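PDB 2PAG: SMI1/KNR4 family protein from Pseudomonas syringae pv. tomato, which is of unknown function but binds calcium and belongs to the SMI1/KNR4 family of the SUKH clan. Local coordinates for residues Leu1-Val4 / Ile5-Leu8; Val28-Glu31 / Glu32-Phe35; Lys43-Leu46 / Leu47-Asp51; His68-Leu71 / Pro72-Cys75. All blocks are in the same frame, centred on the assembly; numbering follows the deposited sequence.

Read from the N terminus, the four contacts are strictly in series: each lies within one continuous run of chain, and none nests in or crosses another. Contact 1 opens helix 2-11, contact 2 brings helix 24-34 to its close, contact 3 does the same for helix 40-49, and contact 4 leads a loop into helix 71-81. In space they form two pairs. Contacts 1 and 3 touch through I5 and L8 against T48 and V49, joining the first and third helices, while I30 and Q33 of contact 2 meet Y70 and P72 of contact 4. Contacts 1 and 4 lie on opposite sides of the chain's centre, about 25 Å apart between centres.

Contact 1 (Leu1-Val4 / Ile5-Leu8)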
ATOM      1  N   LEU A   1       2.957   2.293  17.255  1.00 21.96           N
ATOM      2  CA  LEU A   1       2.562   1.314  16.203  1.00 20.25           C
ATOM      3  C   LEU A   1       1.250   0.635  16.566  1.00 21.36           C
ATOM      4  O   LEU A   1       0.321   0.586  15.760  1.00 18.04           O
ATOM      5  CB  LEU A   1       3.650   0.248  16.022  1.00 21.28           C
ATOM      6  CG  LEU A   1       3.300  -0.931  15.110  1.00 19.95           C
ATOM      7  CD1 LEU A   1       2.978  -0.427  13.716  1.00 21.39           C
ATOM      8  CD2 LEU A   1       4.459  -1.913  15.063  1.00 21.23           C
ATOM      9  N   GLU A   2       1.176   0.108  17.783  1.00 21.68           N
ATOM     10  CA  GLU A   2      -0.033  -0.568  18.231  1.00 22.51           C
ATOM     11  C   GLU A   2      -1.190   0.423  18.119  1.00 21.03           C
ATOM     12  O   GLU A   2      -2.300   0.069  17.712  1.00 19.63           O
ATOM     13  CB  GLU A   2       0.139  -1.028  19.679  1.00 27.04           C
ATOM     14  CG  GLU A   2      -0.896  -2.037  20.144  1.00 33.12           C
ATOM     15  CD  GLU A   2      -0.687  -2.460  21.589  1.00 36.38           C
ATOM     16  OE1 GLU A   2       0.456  -2.826  21.944  1.00 36.89           O
ATOM     17  OE2 GLU A   2      -1.668  -2.435  22.366  1.00 38.49           O
ATOM     18  N   GLU A   3      -0.905   1.670  18.471  1.00 20.38           N
ATOM     19  CA  GLU A   3      -1.878   2.758  18.420  1.00 21.55           C
ATOM     20  C   GLU A   3      -2.492   2.947  17.040  1.00 20.03           C
ATOM     21  O   GLU A   3      -3.714   2.947  16.880  1.00 18.17           O
ATOM     22  CB  GLU A   3      -1.206   4.072  18.827  1.00 24.67           C
ATOM     23  CG  GLU A   3      -0.812   4.170  20.285  1.00 31.44           C
ATOM     24  CD  GLU A   3      -1.984   4.528  21.167  1.00 34.16           C
ATOM     25  OE1 GLU A   3      -2.908   3.697  21.300  1.00 36.92           O
ATOM     26  OE2 GLU A   3      -1.982   5.650  21.720  1.00 33.28           O
ATOM     27  N   VAL A   4      -1.631   3.147  16.044  1.00 17.61           N
ATOM     28  CA  VAL A   4      -2.078   3.371  14.677  1.00 17.03           C
ATOM     29  C   VAL A   4      -2.839   2.170  14.123  1.00 15.95           C
ATOM     30  O   VAL A   4      -3.873   2.329  13.469  1.00 15.13           O
ATOM     31  CB  VAL A   4      -0.874   3.705  13.762  1.00 16.35           C
ATOM     32  CG1 VAL A   4      -1.347   3.999  12.346  1.00 19.30           C
ATOM     33  CG2 VAL A   4      -0.123   4.901  14.327  1.00 19.66           C
ATOM     34  N   ILE A   5      -2.343   0.967  14.399  1.00 14.57           N
ATOM     35  CA  ILE A   5      -3.012  -0.229  13.906  1.00 14.04           C
ATOM     36  C   ILE A   5      -4.423  -0.282  14.481  1.00 15.56           C
ATOM     37  O   ILE A   5      -5.390  -0.496  13.746  1.00 15.83           O
ATOM     38  CB  ILE A   5      -2.237  -1.515  14.281  1.00 14.87           C
ATOM     39  CG1 ILE A   5      -0.919  -1.556  13.501  1.00 16.26           C
ATOM     40  CG2 ILE A   5      -3.089  -2.747  13.972  1.00 14.07           C
ATOM     41  CD1 ILE A   5      -0.037  -2.728  13.843  1.00 16.66           C
ATOM     42  N   GLU A   6      -4.542  -0.061  15.787  1.00 14.65           N
ATOM     43  CA  GLU A   6      -5.854  -0.071  16.439  1.00 15.12           C
ATOM     44  C   GLU A   6      -6.792   0.957  15.812  1.00 16.27           C
ATOM     45  O   GLU A   6      -7.965   0.666  15.560  1.00 16.49           O
ATOM     46  CB  GLU A   6      -5.704   0.214  17.944  1.00 13.47           C
ATOM     47  CG  GLU A   6      -7.026   0.476  18.689  1.00 15.24           C
ATOM     48  CD  GLU A   6      -6.831   0.797  20.174  1.00 16.77           C
ATOM     49  OE1 GLU A   6      -5.786   1.370  20.545  1.00 18.95           O
ATOM     50  OE2 GLU A   6      -7.732   0.487  20.975  1.00 13.65           O
ATOM     51  N   GLN A   7      -6.269   2.154  15.556  1.00 16.45           N
ATOM     52  CA  GLN A   7      -7.053   3.228  14.966  1.00 17.24           C
ATOM     53  C   GLN A   7      -7.643   2.789  13.629  1.00 15.89           C
ATOM     54  O   GLN A   7      -8.824   2.999  13.359  1.00 17.17           O
ATOM     55  CB  GLN A   7      -6.175   4.465  14.763  1.00 19.59           C
ATOM     56  CG  GLN A   7      -6.950   5.758  14.571  1.00 24.75           C
ATOM     57  CD  GLN A   7      -6.044   6.942  14.279  1.00 29.43           C
ATOM     58  OE1 GLN A   7      -4.962   7.068  14.855  1.00 31.45           O
ATOM     59  NE2 GLN A   7      -6.487   7.821  13.385  1.00 30.57           N
ATOM     60  N   LEU A   8      -6.820   2.179  12.786  1.00 15.74           N
ATOM     61  CA  LEU A   8      -7.296   1.721  11.486  1.00 14.79           C
ATOM     62  C   LEU A   8      -8.302   0.583  11.606  1.00 15.78           C
ATOM     63  O   LEU A   8      -9.366   0.614  10.981  1.00 15.60           O
ATOM     64  CB  LEU A   8      -6.120   1.273  10.614  1.00 16.02           C
ATOM     65  CG  LEU A   8      -5.362   2.361   9.857  1.00 17.99           C
ATOM     66  CD1 LEU A   8      -4.116   1.754   9.232  1.00 18.85           C
ATOM     67  CD2 LEU A   8      -6.267   2.974   8.791  1.00 18.85           C
TER
HETATM   68  O   HOH W   1      -5.357   3.756  19.029  1.00 21.05           O
HETATM   69  O   HOH W   2      -3.287   0.346  21.028  1.00 26.09           O
HETATM   70  O   HOH W   3      -4.935   3.156  22.877  1.00 30.67           O
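E3 and E6 send their chains out alongside each other and bring two carboxylate oxygens, OE1 of E3 and OE1 of E6, to 3.8 Å. Their planes are turned 48° apart, and water 3 bridges the two oxygens and probably eases the repulsion of like charges. It donates to both, at 2.6 Å to E3 OE1 and with a longer bond to E6 OE1. Water 1 reaches the backbone too, lying within hydrogen-bonding distance of E3 O (2.8 Å) and E6 OE1. E3 gets there through a chain folded at chi2, whereas E6 stays extended. With E10 also close to E6, this exposed acidic face may raise the pKa of one of these carboxylates slightly.

The backbone beneath is the first turns of helix 2-11, in which the carbonyls of L1, E2, E3 and V4 each accept an i to i+4 bond, from the N-H groups of I5, E6, Q7 and L8. The I5 N to L1 O bond is 3.0 Å long and the straightest, at 170°. E3 O thus serves the amide of Q7 while lying close to water 1.

Another side of the helix is apolar. L1 CD1 meets I5 CD1 at 3.8 Å, and the I5 CG1 branch sits 3.4 Å from L1 O, put there by a chi1 of -68°. W125 of helix 124-132 packs on L1, V4 and I5, and I5 also reaches T48 and V49 of helix 40-49.

Contact 2 (Val28-Glu31 / Glu32-Phe35); sequences VEIE and EQLF
I30 and L34, one turn apart on helix 24-34, extend together from the same flank, with I30 CG2 3.9 Å from L34 CD1. This is the buried part of the contact, I30 being enclosed between L34 and helix 71-81. The other branch of I30 ends at CD1, and I30 CD1 lies 3.8 Å from Q33 NE2, where the exposed glutamine chain passes obliquely across it.

V28, E29 and E32 form the solvent side. There the stem of E32 hugs its own helix, its CG 3.1 Å from V28 O and its carboxylate carbon CD 3.7 Å from V28 CG1. A chi1 of -57°, placing CG beside the backbone N, turns the chain that way, and the carboxylate end lies toward solvent. E31 spends its OE2 on the backbone N of I38.

The i to i+4 bonds include L34 N to I30 O, 3.1 Å, and L34 N also bonds weakly to E31 O. F35, with positive phi (50°), is the C-prime residue of a Schellman motif, in which I36 N turns back to E31 O and F35 N bonds weakly to E32 O.

Beyond the segments, R85 bonds to L34 O. I30 and Q33 rest on P72, and L34 on W79, which sets this helix end against helix 71-81.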
ATOM      1  N   VAL A  28       5.244 -13.601   0.364  1.00 18.31           N
ATOM      2  CA  VAL A  28       6.423 -14.117  -0.321  1.00 17.64           C
ATOM      3  C   VAL A  28       6.066 -14.369  -1.785  1.00 18.46           C
ATOM      4  O   VAL A  28       6.850 -14.049  -2.678  1.00 18.66           O
ATOM      5  CB  VAL A  28       6.942 -15.426   0.325  1.00 19.22           C
ATOM      6  CG1 VAL A  28       7.996 -16.073  -0.572  1.00 20.14           C
ATOM      7  CG2 VAL A  28       7.551 -15.121   1.685  1.00 18.04           C
ATOM      8  N   GLU A  29       4.880 -14.922  -2.037  1.00 17.71           N
ATOM      9  CA  GLU A  29       4.447 -15.186  -3.413  1.00 19.01           C
ATOM     10  C   GLU A  29       4.429 -13.908  -4.247  1.00 18.41           C
ATOM     11  O   GLU A  29       4.888 -13.895  -5.393  1.00 17.05           O
ATOM     12  CB  GLU A  29       3.043 -15.803  -3.449  1.00 24.46           C
ATOM     13  CG  GLU A  29       2.944 -17.220  -2.916  1.00 30.76           C
ATOM     14  CD  GLU A  29       1.596 -17.855  -3.226  1.00 34.56           C
ATOM     15  OE1 GLU A  29       0.555 -17.258  -2.872  1.00 36.05           O
ATOM     16  OE2 GLU A  29       1.577 -18.953  -3.824  1.00 37.28           O
ATOM     17  N   ILE A  30       3.890 -12.836  -3.675  1.00 16.43           N
ATOM     18  CA  ILE A  30       3.827 -11.557  -4.375  1.00 15.43           C
ATOM     19  C   ILE A  30       5.233 -11.030  -4.669  1.00 15.54           C
ATOM     20  O   ILE A  30       5.510 -10.561  -5.775  1.00 14.53           O
ATOM     21  CB  ILE A  30       3.070 -10.502  -3.544  1.00 16.11           C
ATOM     22  CG1 ILE A  30       1.620 -10.941  -3.340  1.00 17.88           C
ATOM     23  CG2 ILE A  30       3.143  -9.141  -4.228  1.00 16.35           C
ATOM     24  CD1 ILE A  30       0.801 -11.021  -4.618  1.00 16.87           C
ATOM     25  N   GLU A  31       6.117 -11.105  -3.682  1.00 14.77           N
ATOM     26  CA  GLU A  31       7.487 -10.635  -3.868  1.00 16.45           C
ATOM     27  C   GLU A  31       8.135 -11.366  -5.035  1.00 16.81           C
ATOM     28  O   GLU A  31       8.745 -10.752  -5.910  1.00 18.86           O
ATOM     29  CB  GLU A  31       8.324 -10.883  -2.614  1.00 18.62           C
ATOM     30  CG  GLU A  31       7.914 -10.052  -1.420  1.00 20.09           C
ATOM     31  CD  GLU A  31       8.848 -10.232  -0.244  1.00 22.72           C
ATOM     32  OE1 GLU A  31       8.936 -11.365   0.281  1.00 23.42           O
ATOM     33  OE2 GLU A  31       9.495  -9.240   0.158  1.00 22.62           O
ATOM     34  N   GLU A  32       8.001 -12.684  -5.043  1.00 16.31           N
ATOM     35  CA  GLU A  32       8.596 -13.483  -6.103  1.00 17.94           C
ATOM     36  C   GLU A  32       8.008 -13.156  -7.469  1.00 15.87           C
ATOM     37  O   GLU A  32       8.731 -13.104  -8.463  1.00 15.15           O
ATOM     38  CB  GLU A  32       8.428 -14.968  -5.783  1.00 19.94           C
ATOM     39  CG  GLU A  32       9.020 -15.346  -4.436  1.00 23.28           C
ATOM     40  CD  GLU A  32       8.874 -16.821  -4.124  1.00 28.19           C
ATOM     41  OE1 GLU A  32       7.762 -17.361  -4.318  1.00 29.19           O
ATOM     42  OE2 GLU A  32       9.867 -17.434  -3.674  1.00 30.99           O
ATOM     43  N   GLN A  33       6.700 -12.931  -7.520  1.00 16.13           N
ATOM     44  CA  GLN A  33       6.031 -12.595  -8.775  1.00 18.55           C
ATOM     45  C   GLN A  33       6.557 -11.304  -9.376  1.00 18.83           C
ATOM     46  O   GLN A  33       6.637 -11.165 -10.600  1.00 20.39           O
ATOM     47  CB  GLN A  33       4.539 -12.409  -8.555  1.00 19.20           C
ATOM     48  CG  GLN A  33       3.744 -13.656  -8.374  1.00 24.12           C
ATOM     49  CD  GLN A  33       2.300 -13.324  -8.084  1.00 24.76           C
ATOM     50  OE1 GLN A  33       1.658 -12.567  -8.826  1.00 25.42           O
ATOM     51  NE2 GLN A  33       1.777 -13.877  -6.999  1.00 26.93           N
ATOM     52  N   LEU A  34       6.887 -10.349  -8.509  1.00 17.46           N
ATOM     53  CA  LEU A  34       7.380  -9.050  -8.955  1.00 17.61           C
ATOM     54  C   LEU A  34       8.899  -8.962  -8.914  1.00 17.77           C
ATOM     55  O   LEU A  34       9.487  -7.946  -9.292  1.00 16.22           O
ATOM     56  CB  LEU A  34       6.764  -7.952  -8.089  1.00 19.21           C
ATOM     57  CG  LEU A  34       5.247  -7.798  -8.236  1.00 19.39           C
ATOM     58  CD1 LEU A  34       4.693  -7.016  -7.060  1.00 20.96           C
ATOM     59  CD2 LEU A  34       4.925  -7.093  -9.542  1.00 20.31           C
ATOM     60  N   PHE A  35       9.526 -10.042  -8.457  1.00 17.05           N
ATOM     61  CA  PHE A  35      10.976 -10.126  -8.333  1.00 18.60           C
ATOM     62  C   PHE A  35      11.515  -8.911  -7.593  1.00 20.39           C
ATOM     63  O   PHE A  35      12.443  -8.242  -8.046  1.00 20.73           O
ATOM     64  CB  PHE A  35      11.646 -10.233  -9.705  1.00 16.44           C
ATOM     65  CG  PHE A  35      12.912 -11.048  -9.684  1.00 16.74           C
ATOM     66  CD1 PHE A  35      12.856 -12.428  -9.516  1.00 16.89           C
ATOM     67  CD2 PHE A  35      14.157 -10.436  -9.781  1.00 18.09           C
ATOM     68  CE1 PHE A  35      14.020 -13.189  -9.439  1.00 17.29           C
ATOM     69  CE2 PHE A  35      15.331 -11.186  -9.706  1.00 19.57           C
ATOM     70  CZ  PHE A  35      15.267 -12.567  -9.534  1.00 17.35           C
TER

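Contact 3 (Lys43-Leu46 / Leu47-Asp51); sequences KEFL and LTVSD
V49 lays its CG2 methyl over one face of the F45 ring, 3.8 Å from the centroid and 26° off the normal, a CH-pi contact displaced toward the CD1-CE1 rim. The two side chains cross at about a right angle. F45 contributes by swinging its ring toward the carbonyl side (chi1 169°), and V49 by setting CG2 between its own N and C. The same methyl also lies 3.4 Å from F45 O.

That carbonyl takes two donors. V49 N approaches almost head-on at 2.9 Å, whereas T48 N, at 3.2 Å, sits well above the carbonyl plane rather than on a lone pair. This happens in the last turn of helix 40-49, where the torsions of T48 and V49 depart from helical values and hydroxyls turn back onto carbonyls of the preceding turn. T48 OG1 donates to E44 O at 2.8 Å, the hydroxyl lying tilted from the carbonyl plane, and S50 OG donates to L46 O at 2.7 Å, in the carbonyl plane and on a lone pair. The buried serine hydroxyl therefore has its acceptor one turn back.

K43 and L47 run alongside each other on a further flank, CG of K43 3.9 Å from CD1 of L47, and both touch L27 of helix 24-34. OE1 of E44 accepts a hydrogen bond from W125 NE1, while R9 of helix 2-11 joins T48 O and makes a salt bridge with D51 OD1.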
ATOM      1  N   LYS A  43       5.737  -4.498   4.564  1.00 12.99           N
ATOM      2  CA  LYS A  43       5.247  -5.865   4.706  1.00 13.35           C
ATOM      3  C   LYS A  43       4.394  -5.973   5.969  1.00 13.22           C
ATOM      4  O   LYS A  43       3.376  -6.660   5.989  1.00 12.59           O
ATOM      5  CB  LYS A  43       6.432  -6.825   4.780  1.00 16.61           C
ATOM      6  CG  LYS A  43       6.065  -8.287   4.730  1.00 23.63           C
ATOM      7  CD  LYS A  43       7.255  -9.125   4.276  1.00 25.53           C
ATOM      8  CE  LYS A  43       8.469  -8.921   5.177  1.00 30.44           C
ATOM      9  NZ  LYS A  43       9.641  -9.720   4.719  1.00 31.33           N
ATOM     10  N   GLU A  44       4.826  -5.291   7.025  1.00 12.59           N
ATOM     11  CA  GLU A  44       4.104  -5.286   8.291  1.00 12.91           C
ATOM     12  C   GLU A  44       2.723  -4.667   8.085  1.00 12.84           C
ATOM     13  O   GLU A  44       1.724  -5.161   8.601  1.00 12.07           O
ATOM     14  CB  GLU A  44       4.904  -4.491   9.323  1.00 10.90           C
ATOM     15  CG  GLU A  44       4.299  -4.446  10.702  1.00 14.13           C
ATOM     16  CD  GLU A  44       5.220  -3.754  11.671  1.00 17.47           C
ATOM     17  OE1 GLU A  44       5.537  -2.571  11.431  1.00 17.93           O
ATOM     18  OE2 GLU A  44       5.635  -4.397  12.660  1.00 19.65           O
ATOM     19  N   PHE A  45       2.676  -3.585   7.316  1.00 12.19           N
ATOM     20  CA  PHE A  45       1.424  -2.912   7.006  1.00 11.18           C
ATOM     21  C   PHE A  45       0.495  -3.903   6.284  1.00 10.69           C
ATOM     22  O   PHE A  45      -0.667  -4.086   6.656  1.00  9.92           O
ATOM     23  CB  PHE A  45       1.733  -1.707   6.112  1.00 10.77           C
ATOM     24  CG  PHE A  45       0.526  -1.059   5.502  1.00 12.84           C
ATOM     25  CD1 PHE A  45      -0.101   0.012   6.136  1.00 11.85           C
ATOM     26  CD2 PHE A  45       0.049  -1.483   4.266  1.00 12.67           C
ATOM     27  CE1 PHE A  45      -1.185   0.657   5.543  1.00 14.28           C
ATOM     28  CE2 PHE A  45      -1.042  -0.842   3.658  1.00 11.89           C
ATOM     29  CZ  PHE A  45      -1.656   0.230   4.302  1.00 12.37           C
ATOM     30  N   LEU A  46       1.012  -4.557   5.255  1.00 10.25           N
ATOM     31  CA  LEU A  46       0.198  -5.514   4.517  1.00 11.60           C
ATOM     32  C   LEU A  46      -0.311  -6.665   5.391  1.00 12.62           C
ATOM     33  O   LEU A  46      -1.446  -7.123   5.236  1.00 12.86           O
ATOM     34  CB  LEU A  46       0.996  -6.072   3.340  1.00 13.45           C
ATOM     35  CG  LEU A  46       1.348  -5.053   2.251  1.00 12.16           C
ATOM     36  CD1 LEU A  46       2.255  -5.704   1.221  1.00 16.17           C
ATOM     37  CD2 LEU A  46       0.072  -4.534   1.591  1.00 15.07           C
ATOM     38  N   LEU A  47       0.520  -7.120   6.321  1.00 11.53           N
ATOM     39  CA  LEU A  47       0.143  -8.235   7.189  1.00 11.94           C
ATOM     40  C   LEU A  47      -0.776  -7.866   8.344  1.00 12.91           C
ATOM     41  O   LEU A  47      -1.350  -8.753   8.981  1.00 14.52           O
ATOM     42  CB  LEU A  47       1.403  -8.903   7.748  1.00 13.18           C
ATOM     43  CG  LEU A  47       2.302  -9.623   6.742  1.00 14.29           C
ATOM     44  CD1 LEU A  47       3.678  -9.867   7.346  1.00 15.14           C
ATOM     45  CD2 LEU A  47       1.646 -10.936   6.322  1.00 16.44           C
ATOM     46  N   THR A  48      -0.933  -6.572   8.609  1.00 12.48           N
ATOM     47  CA  THR A  48      -1.752  -6.131   9.732  1.00 13.23           C
ATOM     48  C   THR A  48      -2.986  -5.286   9.439  1.00 15.12           C
ATOM     49  O   THR A  48      -3.949  -5.321  10.208  1.00 15.00           O
ATOM     50  CB  THR A  48      -0.896  -5.348  10.741  1.00 16.47           C
ATOM     51  OG1 THR A  48      -0.390  -4.154  10.128  1.00 16.61           O
ATOM     52  CG2 THR A  48       0.267  -6.187  11.187  1.00 15.02           C
ATOM     53  N   VAL A  49      -2.975  -4.524   8.350  1.00 12.48           N
ATOM     54  CA  VAL A  49      -4.122  -3.670   8.055  1.00 12.34           C
ATOM     55  C   VAL A  49      -4.616  -3.625   6.607  1.00 12.06           C
ATOM     56  O   VAL A  49      -5.495  -2.825   6.292  1.00 12.97           O
ATOM     57  CB  VAL A  49      -3.851  -2.214   8.521  1.00 12.39           C
ATOM     58  CG1 VAL A  49      -3.589  -2.189  10.018  1.00 12.35           C
ATOM     59  CG2 VAL A  49      -2.660  -1.624   7.787  1.00 13.12           C
ATOM     60  N   SER A  50      -4.089  -4.483   5.730  1.00 11.84           N
ATOM     61  CA  SER A  50      -4.525  -4.435   4.335  1.00 11.70           C
ATOM     62  C   SER A  50      -5.942  -4.958   4.090  1.00 12.82           C
ATOM     63  O   SER A  50      -6.396  -5.012   2.941  1.00 14.79           O
ATOM     64  CB  SER A  50      -3.516  -5.132   3.399  1.00 12.03           C
ATOM     65  OG  SER A  50      -3.441  -6.535   3.581  1.00 12.12           O
ATOM     66  N   ASP A  51      -6.640  -5.342   5.158  1.00 14.56           N
ATOM     67  CA  ASP A  51      -8.024  -5.793   5.020  1.00 16.04           C
ATOM     68  C   ASP A  51      -8.951  -4.652   5.439  1.00 16.59           C
ATOM     69  O   ASP A  51     -10.176  -4.801   5.472  1.00 18.00           O
ATOM     70  CB  ASP A  51      -8.284  -7.033   5.886  1.00 18.66           C
ATOM     71  CG  ASP A  51      -8.105  -6.765   7.369  1.00 18.90           C
ATOM     72  OD1 ASP A  51      -7.250  -5.932   7.728  1.00 18.78           O
ATOM     73  OD2 ASP A  51      -8.812  -7.407   8.184  1.00 22.61           O
TER

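Contact 4 (His68-Leu71 / Pro72-Cys75)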
ATOM      1  N   HIS A  68      -8.947  -4.102  -8.057  1.00 14.98           N
ATOM      2  CA  HIS A  68      -8.243  -2.999  -8.697  1.00 15.35           C
ATOM      3  C   HIS A  68      -7.090  -2.493  -7.834  1.00 14.52           C
ATOM      4  O   HIS A  68      -6.339  -1.613  -8.252  1.00 14.94           O
ATOM      5  CB  HIS A  68      -9.191  -1.834  -9.032  1.00 16.92           C
ATOM      6  CG  HIS A  68      -9.826  -1.195  -7.838  1.00 19.25           C
ATOM      7  ND1 HIS A  68     -10.877  -1.769  -7.158  1.00 19.18           N
ATOM      8  CD2 HIS A  68      -9.564  -0.023  -7.211  1.00 20.63           C
ATOM      9  CE1 HIS A  68     -11.237  -0.978  -6.163  1.00 23.42           C
ATOM     10  NE2 HIS A  68     -10.456   0.089  -6.173  1.00 20.94           N
ATOM     11  N   THR A  69      -6.948  -3.047  -6.633  1.00 12.68           N
ATOM     12  CA  THR A  69      -5.851  -2.653  -5.759  1.00 12.78           C
ATOM     13  C   THR A  69      -4.808  -3.765  -5.643  1.00 12.58           C
ATOM     14  O   THR A  69      -3.836  -3.636  -4.901  1.00 11.57           O
ATOM     15  CB  THR A  69      -6.329  -2.290  -4.334  1.00 12.18           C
ATOM     16  OG1 THR A  69      -7.013  -3.406  -3.745  1.00 13.39           O
ATOM     17  CG2 THR A  69      -7.256  -1.080  -4.377  1.00 13.26           C
ATOM     18  N   TYR A  70      -5.013  -4.853  -6.379  1.00 12.17           N
ATOM     19  CA  TYR A  70      -4.088  -5.988  -6.369  1.00 12.41           C
ATOM     20  C   TYR A  70      -2.678  -5.495  -6.705  1.00 12.70           C
ATOM     21  O   TYR A  70      -2.416  -5.036  -7.816  1.00 12.67           O
ATOM     22  CB  TYR A  70      -4.559  -7.035  -7.385  1.00 13.98           C
ATOM     23  CG  TYR A  70      -3.794  -8.330  -7.340  1.00 14.39           C
ATOM     24  CD1 TYR A  70      -3.627  -9.024  -6.143  1.00 14.84           C
ATOM     25  CD2 TYR A  70      -3.242  -8.873  -8.498  1.00 15.03           C
ATOM     26  CE1 TYR A  70      -2.926 -10.234  -6.102  1.00 15.42           C
ATOM     27  CE2 TYR A  70      -2.540 -10.078  -8.467  1.00 15.05           C
ATOM     28  CZ  TYR A  70      -2.386 -10.752  -7.270  1.00 16.01           C
ATOM     29  OH  TYR A  70      -1.705 -11.950  -7.257  1.00 20.34           O
ATOM     30  N   LEU A  71      -1.758  -5.625  -5.750  1.00 11.81           N
ATOM     31  CA  LEU A  71      -0.398  -5.113  -5.924  1.00 10.96           C
ATOM     32  C   LEU A  71       0.318  -5.385  -7.248  1.00 11.75           C
ATOM     33  O   LEU A  71       0.872  -4.461  -7.848  1.00 12.15           O
ATOM     34  CB  LEU A  71       0.490  -5.553  -4.751  1.00 10.64           C
ATOM     35  CG  LEU A  71       1.869  -4.889  -4.632  1.00  9.96           C
ATOM     36  CD1 LEU A  71       1.739  -3.360  -4.702  1.00 11.44           C
ATOM     37  CD2 LEU A  71       2.516  -5.300  -3.315  1.00 13.44           C
ATOM     38  N   PRO A  72       0.328  -6.641  -7.724  1.00 12.36           N
ATOM     39  CA  PRO A  72       1.022  -6.885  -8.993  1.00 13.46           C
ATOM     40  C   PRO A  72       0.448  -6.073 -10.152  1.00 13.04           C
ATOM     41  O   PRO A  72       1.198  -5.591 -11.003  1.00 12.92           O
ATOM     42  CB  PRO A  72       0.862  -8.389  -9.190  1.00 13.81           C
ATOM     43  CG  PRO A  72       0.841  -8.903  -7.776  1.00 12.73           C
ATOM     44  CD  PRO A  72      -0.091  -7.911  -7.106  1.00 12.91           C
ATOM     45  N   GLU A  73      -0.876  -5.929 -10.191  1.00 13.08           N
ATOM     46  CA  GLU A  73      -1.510  -5.153 -11.255  1.00 14.75           C
ATOM     47  C   GLU A  73      -1.261  -3.656 -11.070  1.00 14.43           C
ATOM     48  O   GLU A  73      -1.054  -2.936 -12.045  1.00 13.54           O
ATOM     49  CB  GLU A  73      -3.019  -5.425 -11.311  1.00 17.89           C
ATOM     50  CG  GLU A  73      -3.404  -6.852 -11.698  1.00 23.31           C
ATOM     51  CD  GLU A  73      -3.243  -7.154 -13.185  1.00 26.06           C
ATOM     52  OE1 GLU A  73      -3.547  -8.300 -13.588  1.00 29.62           O
ATOM     53  OE2 GLU A  73      -2.822  -6.261 -13.954  1.00 27.25           O
ATOM     54  N   VAL A  74      -1.296  -3.183  -9.826  1.00 12.93           N
ATOM     55  CA  VAL A  74      -1.046  -1.770  -9.557  1.00 11.75           C
ATOM     56  C   VAL A  74       0.401  -1.419  -9.942  1.00 12.43           C
ATOM     57  O   VAL A  74       0.668  -0.350 -10.488  1.00 13.88           O
ATOM     58  CB  VAL A  74      -1.293  -1.427  -8.055  1.00 12.09           C
ATOM     59  CG1 VAL A  74      -0.892   0.003  -7.767  1.00 12.60           C
ATOM     60  CG2 VAL A  74      -2.767  -1.611  -7.714  1.00 10.60           C
ATOM     61  N   CYS A  75       1.335  -2.327  -9.663  1.00 12.52           N
ATOM     62  CA  CYS A  75       2.738  -2.099  -9.999  1.00 11.75           C
ATOM     63  C   CYS A  75       2.913  -1.996 -11.507  1.00 11.78           C
ATOM     64  O   CYS A  75       3.558  -1.074 -12.006  1.00 12.58           O
ATOM     65  CB  CYS A  75       3.617  -3.236  -9.473  1.00 12.10           C
ATOM     66  SG  CYS A  75       3.949  -3.165  -7.703  1.00 13.74           S
TER
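The Y70 ring carries P72 CD over the centre of one face, 3.4 Å from the centroid and only 7° off the normal, a CH-pi contact almost straight above the ring centre. At the ring's edge, in its plane, E73 CG comes within 3.8 Å of Y70 CD2, before the bent glutamate chain turns its carboxylate away, at 48° to the ring. The smaller H68 ring has T69 CG2 over one face, offset toward the rim.

Y70 is the N-cap residue of helix 71-81, and the proline sits in the first turn, where its lack of an amide hydrogen costs no helical bond. The CH-pi contact thus marks the entry from the loop into the helix. Y70 O receives V74 N at 3.0 Å, and L71 O receives C75 N at 2.8 Å, nearly in line with the carbonyl.

V74 turns back over the loop, its CG2 3.6 Å from H68 O; the imidazole itself bonds through NE2 to E58. Y70 also packs on P65, while V74 and C75 reach P89 in strand 88-93.

L71 CB lies close to P72 CD, as expected for a residue directly before a proline. A chi1 of -169° carries the leucine branch toward the following turn, where L71 CD1 meets C75 SG at 3.7 Å.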